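Local coordinates for uncharacterized protein (Bacteroides ovatus, PDB 4IPB) that is of unknown function but carries a putative beta-lactamase-inhibitor-like, PepSY-like domain built on an antiparallel sheet, at residues T57-S61 / L62-T66. Residues are numbered along the deposited sequence; the frame is centred on the assembly and turned at random.
Sequences TDLVS and LDRLT
Arg64 folds back over the turn that leaves strand 52-58 and returns its guanidinium to the backbone of Leu59, five residues earlier. The bond from NH1 to Leu59 O is 2.9 Å long and fairly straight, 160° at the hydrogen. The oxygen lies in the guanidinium plane, at its edge, whereas NH1 stands above the carbonyl plane. A bend at chi2 (75°) turns the chain back, and CD comes to 3.5 Å from Leu59 O.

The main chain closes a second link: Arg64 N donates to Ser61 O at 3.1 Å, the i to i+3 bond that begins the 3-10 turn of 62-64.

Among the side chains, Ser61 OG lies 2.4 Å from Asp63 OD1, too short for an ordinary hydrogen bond; a serine-to-carboxylate link is likely, but its detailed geometry is doubtful. With CG lodged between its own backbone N and carbonyl carbon (chi1 54°), Asp63 brings its carboxylate to the Ser61 side chain. OD2 lies well out of the guanidinium plane, 3.7 Å from Arg64 NE, a long salt bridge of charges alone.

Apolar contact is slight, Leu59 CB meeting Arg64 CB at 3.8 Å. Beyond the turn Leu59 packs on Phe40, Val86 and Met88, Leu62 on Tyr70 and Phe73 of helix 67-75.

This surface connection between strand and helix is therefore held chiefly by polar links: the exposed arginine adds a second donor to a carbonyl already weakly bonded to Ser61 N, while its charge is probably partly balanced by the neighbouring aspartate.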
loop_
_atom_site.group_PDB
_atom_site.type_symbol
_atom_site.label_atom_id
_atom_site.label_comp_id
_atom_site.label_asym_id
_atom_site.label_seq_id
_atom_site.Cartn_x
_atom_site.Cartn_y
_atom_site.Cartn_z
ATOM N N THR A 57 3.596 1.545 -1.559
ATOM C CA THR A 57 4.357 1.381 -2.774
ATOM C C THR A 57 3.947 0.058 -3.431
ATOM O O THR A 57 3.943 -0.984 -2.784
ATOM C CB THR A 57 5.872 1.316 -2.530
ATOM O OG1 THR A 57 6.316 2.513 -1.835
ATOM C CG2 THR A 57 6.662 1.206 -3.812
ATOM N N ASP A 58 3.588 0.133 -4.702
ATOM C CA ASP A 58 3.162 -1.041 -5.429
ATOM C C ASP A 58 4.379 -1.792 -5.955
ATOM O O ASP A 58 4.998 -1.380 -6.949
ATOM C CB ASP A 58 2.339 -0.612 -6.641
ATOM C CG ASP A 58 1.044 0.141 -6.266
ATOM O OD1 ASP A 58 0.521 -0.039 -5.170
ATOM O OD2 ASP A 58 0.531 0.897 -7.124
ATOM N N LEU A 59 4.688 -2.896 -5.303
ATOM C CA LEU A 59 5.813 -3.747 -5.665
ATOM C C LEU A 59 5.472 -4.786 -6.734
ATOM O O LEU A 59 6.377 -5.300 -7.365
ATOM C CB LEU A 59 6.345 -4.450 -4.418
ATOM C CG LEU A 59 6.864 -3.585 -3.261
ATOM C CD1 LEU A 59 7.355 -4.434 -2.099
ATOM C CD2 LEU A 59 7.963 -2.681 -3.735
ATOM N N VAL A 60 4.171 -5.030 -6.945
ATOM C CA VAL A 60 3.618 -5.808 -8.086
ATOM C C VAL A 60 3.791 -7.324 -7.893
ATOM O O VAL A 60 2.817 -8.073 -7.989
ATOM C CB VAL A 60 4.193 -5.388 -9.448
ATOM C CG1 VAL A 60 3.517 -6.162 -10.584
ATOM C CG2 VAL A 60 4.054 -3.879 -9.670
ATOM N N SER A 61 5.015 -7.754 -7.640
ATOM C CA SER A 61 5.338 -9.188 -7.707
ATOM C C SER A 61 6.229 -9.714 -6.592
ATOM O O SER A 61 6.897 -8.955 -5.905
ATOM C CB SER A 61 5.952 -9.499 -9.046
ATOM O OG SER A 61 7.028 -8.631 -9.341
ATOM N N LEU A 62 6.257 -11.042 -6.444
ATOM C CA LEU A 62 6.934 -11.703 -5.318
ATOM C C LEU A 62 8.436 -11.566 -5.341
ATOM O O LEU A 62 9.063 -11.641 -4.284
ATOM C CB LEU A 62 6.605 -13.193 -5.305
ATOM C CG LEU A 62 5.160 -13.611 -5.010
ATOM C CD1 LEU A 62 5.125 -15.125 -5.089
ATOM C CD2 LEU A 62 4.633 -13.085 -3.675
ATOM N N ASP A 63 8.989 -11.325 -6.524
ATOM C CA ASP A 63 10.431 -11.119 -6.644
ATOM C C ASP A 63 10.900 -9.872 -5.868
ATOM O O ASP A 63 12.075 -9.772 -5.533
ATOM C CB ASP A 63 10.846 -11.085 -8.111
ATOM C CG ASP A 63 10.056 -10.076 -8.925
ATOM O OD1 ASP A 63 8.809 -10.206 -9.038
ATOM O OD2 ASP A 63 10.705 -9.140 -9.461
ATOM N N ARG A 64 9.987 -8.934 -5.611
ATOM C CA ARG A 64 10.341 -7.692 -4.894
ATOM C C ARG A 64 10.335 -7.849 -3.394
ATOM O O ARG A 64 10.763 -6.938 -2.686
ATOM C CB ARG A 64 9.376 -6.554 -5.272
ATOM C CG ARG A 64 9.822 -5.725 -6.464
ATOM C CD ARG A 64 9.652 -6.398 -7.777
ATOM N NE ARG A 64 10.225 -5.548 -8.826
ATOM C CZ ARG A 64 9.579 -4.582 -9.492
ATOM N NH1 ARG A 64 8.289 -4.292 -9.255
ATOM N NH2 ARG A 64 10.238 -3.886 -10.422
ATOM N N LEU A 65 9.848 -8.985 -2.895
ATOM C CA LEU A 65 9.881 -9.252 -1.448
ATOM C C LEU A 65 11.240 -9.618 -0.933
ATOM O O LEU A 65 12.044 -10.186 -1.676
ATOM C CB LEU A 65 8.929 -10.372 -1.075
ATOM C CG LEU A 65 7.470 -10.162 -1.457
ATOM C CD1 LEU A 65 6.731 -11.453 -1.260
ATOM C CD2 LEU A 65 6.881 -9.050 -0.619
ATOM N N THR A 66 11.501 -9.340 0.353
ATOM C CA THR A 66 12.657 -9.884 1.021
ATOM C C THR A 66 12.552 -11.400 1.073
ATOM O O THR A 66 11.449 -11.967 1.041
ATOM C CB THR A 66 12.799 -9.371 2.466
ATOM O OG1 THR A 66 11.665 -9.778 3.253
ATOM C CG2 THR A 66 12.899 -7.860 2.471
#